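Nudix hydrolase DR_0079 (Deinococcus radiodurans, PDB 2O5F) hydrolyses nucleoside di- and triphosphates to their monophosphates in the presence of magnesium, with a marked preference for CDP and CTP. Local coordinates at residues Arg35-Leu41 with Val66-Val72; Leu97-Ala103 with Cys117-Ser123; Glu143-Ala147 with Leu159-Arg164. All blocks are in the same frame, centred on the assembly; numbering follows the deposited sequence.

Interaction 1 of 3, residues Arg35-Leu41 with Val66-Val72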
# COMPACT_ATOMS: atom_id res chain seq x y z
N ARG A 35 7.02 9.50 2.18
CA ARG A 35 7.04 8.21 1.50
C ARG A 35 6.15 7.15 2.16
O ARG A 35 6.05 7.07 3.39
CB ARG A 35 8.49 7.69 1.43
CG ARG A 35 9.48 8.77 0.99
CD ARG A 35 10.81 8.25 0.42
NE ARG A 35 11.76 7.81 1.43
CZ ARG A 35 13.09 7.82 1.28
NH1 ARG A 35 13.65 8.24 0.15
NH2 ARG A 35 13.85 7.39 2.27
N VAL A 36 5.49 6.36 1.33
CA VAL A 36 4.64 5.27 1.80
C VAL A 36 4.95 4.03 0.97
O VAL A 36 5.62 4.12 -0.06
CB VAL A 36 3.13 5.60 1.65
CG1 VAL A 36 2.77 6.83 2.47
CG2 VAL A 36 2.78 5.81 0.17
N VAL A 37 4.48 2.88 1.43
CA VAL A 37 4.67 1.64 0.69
C VAL A 37 3.28 1.05 0.51
O VAL A 37 2.39 1.25 1.35
CB VAL A 37 5.58 0.62 1.44
CG1 VAL A 37 7.05 0.98 1.27
CG2 VAL A 37 5.21 0.59 2.92
N ASN A 38 3.08 0.35 -0.60
CA ASN A 38 1.81 -0.28 -0.89
C ASN A 38 2.15 -1.61 -1.55
O ASN A 38 3.16 -1.72 -2.25
CB ASN A 38 0.98 0.58 -1.85
CG ASN A 38 0.32 1.76 -1.16
OD1 ASN A 38 -0.47 1.58 -0.23
ND2 ASN A 38 0.63 2.97 -1.60
N ALA A 39 1.34 -2.62 -1.29
CA ALA A 39 1.59 -3.93 -1.89
C ALA A 39 0.29 -4.65 -2.13
O ALA A 39 -0.71 -4.41 -1.46
CB ALA A 39 2.50 -4.77 -1.00
N PHE A 40 0.33 -5.53 -3.13
CA PHE A 40 -0.81 -6.34 -3.49
C PHE A 40 -0.40 -7.79 -3.37
O PHE A 40 0.70 -8.17 -3.77
CB PHE A 40 -1.22 -6.06 -4.94
CG PHE A 40 -1.90 -4.75 -5.14
CD1 PHE A 40 -3.18 -4.54 -4.65
CD2 PHE A 40 -1.27 -3.72 -5.83
CE1 PHE A 40 -3.84 -3.31 -4.84
CE2 PHE A 40 -1.91 -2.48 -6.02
CZ PHE A 40 -3.20 -2.29 -5.52
N LEU A 41 -1.27 -8.59 -2.78
CA LEU A 41 -1.04 -10.02 -2.64
C LEU A 41 -1.84 -10.62 -3.79
O LEU A 41 -3.06 -10.48 -3.84
CB LEU A 41 -1.61 -10.50 -1.30
CG LEU A 41 -1.54 -12.00 -1.02
CD1 LEU A 41 -0.08 -12.42 -0.85
CD2 LEU A 41 -2.33 -12.33 0.24
N VAL A 66 -5.43 -1.44 -0.27
CA VAL A 66 -4.39 -2.32 -0.81
C VAL A 66 -4.21 -3.43 0.22
O VAL A 66 -4.60 -3.29 1.39
CB VAL A 66 -3.02 -1.58 -0.97
CG1 VAL A 66 -3.09 -0.55 -2.08
CG2 VAL A 66 -2.64 -0.90 0.35
N SER A 67 -3.61 -4.54 -0.20
CA SER A 67 -3.37 -5.67 0.69
C SER A 67 -2.53 -5.27 1.90
O SER A 67 -2.84 -5.64 3.04
CB SER A 67 -2.64 -6.79 -0.06
OG SER A 67 -3.33 -7.14 -1.26
N VAL A 68 -1.46 -4.51 1.64
CA VAL A 68 -0.54 -4.05 2.69
C VAL A 68 -0.15 -2.61 2.36
O VAL A 68 0.25 -2.32 1.24
CB VAL A 68 0.77 -4.86 2.71
CG1 VAL A 68 1.54 -4.56 3.98
CG2 VAL A 68 0.49 -6.34 2.57
N GLY A 69 -0.24 -1.71 3.34
CA GLY A 69 0.14 -0.34 3.06
C GLY A 69 0.38 0.50 4.29
O GLY A 69 -0.28 0.32 5.31
N GLY A 70 1.33 1.42 4.20
CA GLY A 70 1.61 2.28 5.33
C GLY A 70 2.76 3.23 5.07
O GLY A 70 3.52 3.06 4.12
N ALA A 71 2.89 4.23 5.94
CA ALA A 71 3.95 5.22 5.80
C ALA A 71 5.31 4.64 6.18
O ALA A 71 5.40 3.79 7.07
CB ALA A 71 3.64 6.44 6.67
N VAL A 72 6.35 5.11 5.51
CA VAL A 72 7.71 4.67 5.79
C VAL A 72 8.22 5.53 6.95
O VAL A 72 8.13 6.76 6.89
CB VAL A 72 8.64 4.89 4.58
CG1 VAL A 72 10.04 4.39 4.90
CG2 VAL A 72 8.09 4.18 3.35

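Interaction 2 of 3, residues Leu97-Ala103 with Cys117-Ser123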
# COMPACT_ATOMS: atom_id res chain seq x y z
N LEU A 97 7.93 -15.66 1.48
CA LEU A 97 7.17 -15.76 0.25
C LEU A 97 7.90 -15.08 -0.90
O LEU A 97 8.94 -14.46 -0.71
CB LEU A 97 5.80 -15.10 0.43
CG LEU A 97 4.94 -15.56 1.61
CD1 LEU A 97 3.60 -14.84 1.56
CD2 LEU A 97 4.73 -17.07 1.56
N SER A 98 7.35 -15.22 -2.10
CA SER A 98 7.95 -14.60 -3.28
C SER A 98 7.34 -13.20 -3.45
O SER A 98 6.12 -13.05 -3.40
CB SER A 98 7.67 -15.45 -4.52
OG SER A 98 8.00 -14.75 -5.70
N TRP A 99 8.19 -12.20 -3.64
CA TRP A 99 7.74 -10.82 -3.84
C TRP A 99 8.73 -10.04 -4.69
O TRP A 99 9.87 -10.46 -4.89
CB TRP A 99 7.56 -10.08 -2.51
CG TRP A 99 8.83 -9.90 -1.72
CD1 TRP A 99 9.37 -10.78 -0.83
CD2 TRP A 99 9.72 -8.76 -1.75
NE1 TRP A 99 10.52 -10.26 -0.30
CE2 TRP A 99 10.76 -9.03 -0.85
CE3 TRP A 99 9.72 -7.55 -2.46
CZ2 TRP A 99 11.81 -8.13 -0.62
CZ3 TRP A 99 10.77 -6.65 -2.23
CH2 TRP A 99 11.80 -6.95 -1.31
N ARG A 100 8.30 -8.89 -5.19
CA ARG A 100 9.18 -8.08 -6.00
C ARG A 100 8.61 -6.68 -6.16
O ARG A 100 7.41 -6.47 -6.02
CB ARG A 100 9.37 -8.70 -7.38
CG ARG A 100 8.13 -8.62 -8.27
CD ARG A 100 8.47 -8.96 -9.71
NE ARG A 100 7.35 -8.70 -10.61
CZ ARG A 100 6.20 -9.37 -10.60
NH1 ARG A 100 6.02 -10.35 -9.74
NH2 ARG A 100 5.24 -9.05 -11.46
N PRO A 101 9.49 -5.71 -6.44
CA PRO A 101 9.03 -4.33 -6.63
C PRO A 101 8.19 -4.33 -7.90
O PRO A 101 8.62 -4.82 -8.94
CB PRO A 101 10.34 -3.57 -6.82
CG PRO A 101 11.30 -4.34 -5.97
CD PRO A 101 10.96 -5.76 -6.33
N LEU A 102 6.98 -3.80 -7.81
CA LEU A 102 6.11 -3.76 -8.97
C LEU A 102 6.31 -2.44 -9.71
O LEU A 102 6.40 -2.41 -10.94
CB LEU A 102 4.65 -3.92 -8.53
CG LEU A 102 3.62 -4.36 -9.57
CD1 LEU A 102 4.00 -5.73 -10.12
CD2 LEU A 102 2.25 -4.42 -8.92
N ALA A 103 6.39 -1.36 -8.96
CA ALA A 103 6.57 -0.04 -9.54
C ALA A 103 6.88 0.99 -8.48
O ALA A 103 6.75 0.74 -7.28
CB ALA A 103 5.32 0.37 -10.31
N CYS A 117 6.73 2.98 -3.30
CA CYS A 117 7.19 1.81 -4.00
C CYS A 117 6.01 0.87 -3.79
O CYS A 117 5.48 0.76 -2.68
CB CYS A 117 8.44 1.21 -3.36
SG CYS A 117 9.08 -0.17 -4.32
N VAL A 118 5.60 0.23 -4.88
CA VAL A 118 4.49 -0.71 -4.85
C VAL A 118 5.11 -2.08 -5.09
O VAL A 118 5.94 -2.25 -5.99
CB VAL A 118 3.46 -0.41 -5.97
CG1 VAL A 118 2.21 -1.26 -5.78
CG2 VAL A 118 3.11 1.07 -5.97
N TYR A 119 4.73 -3.05 -4.27
CA TYR A 119 5.26 -4.40 -4.37
C TYR A 119 4.16 -5.39 -4.69
O TYR A 119 2.97 -5.10 -4.52
CB TYR A 119 5.86 -4.81 -3.03
CG TYR A 119 6.98 -3.93 -2.56
CD1 TYR A 119 8.28 -4.11 -3.02
CD2 TYR A 119 6.74 -2.90 -1.65
CE1 TYR A 119 9.32 -3.30 -2.58
CE2 TYR A 119 7.77 -2.08 -1.21
CZ TYR A 119 9.05 -2.28 -1.68
OH TYR A 119 10.07 -1.47 -1.23
N GLU A 120 4.55 -6.57 -5.15
CA GLU A 120 3.59 -7.62 -5.41
C GLU A 120 4.06 -8.85 -4.64
O GLU A 120 5.20 -9.28 -4.78
CB GLU A 120 3.50 -7.95 -6.91
CG GLU A 120 2.51 -9.07 -7.20
CD GLU A 120 2.37 -9.36 -8.68
OE1 GLU A 120 3.34 -9.87 -9.28
OE2 GLU A 120 1.29 -9.07 -9.24
N LEU A 121 3.18 -9.37 -3.79
CA LEU A 121 3.47 -10.55 -2.98
C LEU A 121 2.71 -11.70 -3.63
O LEU A 121 1.56 -11.53 -4.03
CB LEU A 121 2.96 -10.33 -1.54
CG LEU A 121 3.61 -11.07 -0.37
CD1 LEU A 121 5.02 -10.54 -0.17
CD2 LEU A 121 2.79 -10.85 0.91
N ARG A 122 3.35 -12.86 -3.77
CA ARG A 122 2.69 -14.01 -4.38
C ARG A 122 2.33 -15.09 -3.36
O ARG A 122 3.19 -15.59 -2.64
CB ARG A 122 3.60 -14.63 -5.46
CG ARG A 122 4.05 -13.69 -6.56
CD ARG A 122 2.88 -12.94 -7.17
NE ARG A 122 1.80 -13.85 -7.56
CZ ARG A 122 1.84 -14.66 -8.62
NH1 ARG A 122 2.91 -14.66 -9.41
NH2 ARG A 122 0.82 -15.46 -8.88
N SER A 123 1.05 -15.45 -3.32
CA SER A 123 0.56 -16.48 -2.41
C SER A 123 -0.87 -16.87 -2.72
O SER A 123 -1.69 -16.02 -3.09
CB SER A 123 0.62 -16.01 -0.96
OG SER A 123 0.14 -17.03 -0.09

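Interaction 3 of 3, residues Glu143-Ala147 with Leu159-Arg164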
# COMPACT_ATOMS: atom_id res chain seq x y z
N GLU A 143 -10.73 -6.27 -12.31
CA GLU A 143 -11.92 -5.80 -13.01
C GLU A 143 -13.10 -5.57 -12.06
O GLU A 143 -13.76 -4.52 -12.10
CB GLU A 143 -12.35 -6.82 -14.07
CG GLU A 143 -13.58 -6.41 -14.85
CD GLU A 143 -14.13 -7.54 -15.72
OE1 GLU A 143 -14.73 -8.48 -15.17
OE2 GLU A 143 -13.94 -7.48 -16.95
N HIS A 144 -13.37 -6.56 -11.22
CA HIS A 144 -14.45 -6.47 -10.24
C HIS A 144 -14.16 -5.38 -9.21
O HIS A 144 -15.06 -4.64 -8.80
CB HIS A 144 -14.65 -7.81 -9.54
CG HIS A 144 -15.38 -8.83 -10.36
ND1 HIS A 144 -15.46 -10.16 -10.00
CD2 HIS A 144 -16.06 -8.72 -11.53
CE1 HIS A 144 -16.16 -10.82 -10.91
NE2 HIS A 144 -16.53 -9.97 -11.84
N LEU A 145 -12.91 -5.30 -8.78
CA LEU A 145 -12.53 -4.29 -7.79
C LEU A 145 -12.76 -2.89 -8.33
O LEU A 145 -13.39 -2.04 -7.67
CB LEU A 145 -11.06 -4.45 -7.40
CG LEU A 145 -10.49 -3.35 -6.49
CD1 LEU A 145 -11.30 -3.29 -5.18
CD2 LEU A 145 -9.02 -3.65 -6.18
N LEU A 146 -12.25 -2.63 -9.53
CA LEU A 146 -12.41 -1.31 -10.15
C LEU A 146 -13.89 -0.99 -10.37
O LEU A 146 -14.33 0.16 -10.21
CB LEU A 146 -11.64 -1.27 -11.48
CG LEU A 146 -10.12 -1.24 -11.33
CD1 LEU A 146 -9.44 -1.28 -12.71
CD2 LEU A 146 -9.72 0.03 -10.58
N ALA A 147 -14.67 -2.01 -10.73
CA ALA A 147 -16.11 -1.81 -10.93
C ALA A 147 -16.77 -1.31 -9.63
O ALA A 147 -17.58 -0.38 -9.67
CB ALA A 147 -16.77 -3.10 -11.40
N LEU A 159 -6.30 3.55 -4.25
CA LEU A 159 -6.46 2.16 -4.64
C LEU A 159 -6.75 1.97 -6.13
O LEU A 159 -6.05 1.23 -6.80
CB LEU A 159 -7.56 1.50 -3.80
CG LEU A 159 -7.85 0.03 -4.10
CD1 LEU A 159 -6.56 -0.80 -3.97
CD2 LEU A 159 -8.91 -0.48 -3.13
N ALA A 160 -7.77 2.65 -6.64
CA ALA A 160 -8.13 2.53 -8.04
C ALA A 160 -6.96 2.85 -8.97
O ALA A 160 -6.65 2.08 -9.88
CB ALA A 160 -9.32 3.41 -8.38
N GLU A 161 -6.30 3.99 -8.74
CA GLU A 161 -5.17 4.40 -9.57
C GLU A 161 -4.01 3.40 -9.51
O GLU A 161 -3.37 3.12 -10.53
CB GLU A 161 -4.69 5.81 -9.18
CG GLU A 161 -3.44 6.29 -9.93
CD GLU A 161 -3.18 7.80 -9.80
OE1 GLU A 161 -3.73 8.44 -8.88
OE2 GLU A 161 -2.40 8.35 -10.60
N LEU A 162 -3.74 2.86 -8.32
CA LEU A 162 -2.65 1.88 -8.20
C LEU A 162 -2.95 0.62 -8.99
O LEU A 162 -2.06 0.04 -9.64
CB LEU A 162 -2.42 1.50 -6.73
CG LEU A 162 -1.67 2.53 -5.89
CD1 LEU A 162 -1.55 2.03 -4.45
CD2 LEU A 162 -0.26 2.75 -6.49
N VAL A 163 -4.21 0.18 -8.95
CA VAL A 163 -4.60 -1.02 -9.68
C VAL A 163 -4.49 -0.79 -11.18
O VAL A 163 -3.97 -1.64 -11.92
CB VAL A 163 -6.05 -1.43 -9.34
CG1 VAL A 163 -6.53 -2.54 -10.29
CG2 VAL A 163 -6.12 -1.91 -7.90
N ARG A 164 -4.97 0.36 -11.65
CA ARG A 164 -4.89 0.68 -13.07
C ARG A 164 -3.45 0.87 -13.55
O ARG A 164 -3.08 0.37 -14.62
CB ARG A 164 -5.72 1.93 -13.39
CG ARG A 164 -7.22 1.71 -13.33
CD ARG A 164 -7.98 2.84 -14.01
NE ARG A 164 -9.35 2.44 -14.32
CZ ARG A 164 -10.38 2.58 -13.49
NH1 ARG A 164 -10.20 3.12 -12.29
NH2 ARG A 164 -11.58 2.16 -13.86
O HOH W 1 -12.93 2.55 -10.72

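Interaction 1 of 3, residues Arg35-Leu41 with Val66-Val72
Ser67 OG is gripped from two strands at once: it accepts the N-H of Leu41 at 2.9 Å, with an angle of 159° at the hydrogen, and also hydrogen-bonds to the Trp49 carbonyl oxygen. The hydroxyl lies beside its own backbone N (chi1 -53°), which brings it up to the 35-41 strand just where the regular pairing stops. There Ser67 and Val68 both face Ala39, a classic beta bulge. Within the bulge Ala39 N donates to Val68 O at 2.8 Å; beyond it the antiparallel ladder is regular, Val37 and Gly70 exchanging two bonds and Val72 N closing the far end on Arg35 O at 2.9 Å, almost straight at 176°.

On the face of the sheet that carries Asn38, Val66 lies crosswise to two neighbours. Its CG2 methyl comes within 3.3 Å of Asn38 OD1, while CG1 rests 3.9 Å from Phe40 CZ. On the other face the CB atoms of Ala39 and Val68 meet at 4.1 Å, and helix 78-90 covers them through Phe82 and Leu90. Gly69 brings its CA to 3.2 Å from Val37 O, a CA-H...O contact, and its N-H bonds to Glu89, an inferred magnesium ligand. Gly69 to Val72 begin the Nudix box, so this pairing builds the start of that motif into the edge of the mixed sheet of the Nudix fold, next to the probable metal site.

Interaction 2 of 3, residues Leu97-Ala103 with Cys117-Ser123
A beta hairpin at the sheet margin pairs strand 98-105 with strand 115-122, and Arg100 and Glu120 mark its regular part. Their backbones exchange two hydrogen bonds, Glu120 N to Arg100 O being 3.0 Å. On the same face the side chains run side by side, and Arg100 NH1 reaches Glu120 OE1 at 2.8 Å. The hydrogen bond within this salt bridge is weak, its N-H pointing well off the oxygen, and the guanidinium and carboxylate planes stand 71° apart. Arg42 also binds OE1, and the Tyr167 hydroxyl binds OE2.

Past Pro101 the register slips by one in a classic beta bulge, where Val118 O takes the N-H groups of both Leu102, at 2.6 Å, and Ala103, at 3.1 Å. Val118 N returns a nearly linear bond to Ala103 O at 2.7 Å.

Aromatic and aliphatic groups meet on the face that carries Trp99 and Leu121. With CG wedged between backbone N and carbonyl carbon (chi1 64°), Trp99 lies alongside Tyr119, its CZ3 3.6 Å from Tyr119 CD1 and the rings inclined at 79°. Leu121 CD1 closes in on Trp99 CB at 3.5 Å, and Phe82 of helix 78-90 stacks on Tyr119 and meets Trp99 edge-to-face.

Interaction 3 of 3, residues Glu143-Ala147 with Leu159-Arg164
Leu146 and Val163 meet tip to tip between two helices that run roughly antiparallel, their short axes inclined at 150° and 10.2 Å apart at closest approach. Leu146 CG lies beside its backbone N (chi1 -71°) and the chain then extends, which carries the isobutyl fork across the gap. The branch point, CG, comes 4.0 Å from Val163 CG1, and the two methyls part from there. CD2 lies beside Ala160, 4.1 Å from its CB, whereas CD1 touches Arg164 CG at 3.8 Å.

Arg164 is extended from CG to NE and passes obliquely over the leucine. Leu146 CD2 lies against one face of the guanidinium, displaced toward its rim, and is 3.6 Å from NH1.

The preceding residue, Leu145, which is buried, differs in its first torsion: CG is anti to the backbone N (chi1 173°), and CD2 packs obliquely on Val163 CG2 at 3.8 Å. CD1 meets Leu159 CD2. Val163 thereby offers one methyl to each of the two consecutive leucines.

The polar link is indirect. A water donates to Leu146 O at 2.8 Å and accepts from Arg164 NH1 at 3.2 Å, in the plane of the guanidinium. With no direct hydrogen bond between the segments, the contact rests mainly on leucine, valine and alanine methyls; Arg164 lends its aliphatic chain and one guanidinium face to the leucine, while NH1 still donates to a water.

How the interactions relate
Interactions 1 and 2, with centres about 10 Å apart, belong to one sheet: strands 35-42 and 115-122 lie side by side, and probable hydrogen bonds join Asn38 O to Tyr119 N (2.9 Å) and Phe40 O to Leu121 N (2.8 Å). Helix 159-166 of interaction 3 covers one face of this sheet. Phe40 CZ touches Val163 CG2 at 3.8 Å, and Leu162 reaches both Val66 and Val118. Helix 78-90, with the inferred magnesium ligands Glu85 and Glu89, packs on both interactions 1 and 2. In interaction 1 the Val68 side chain is about 3 Å from that of Glu89, whereas in interaction 3 the Leu159 side chain is about 12 Å from it.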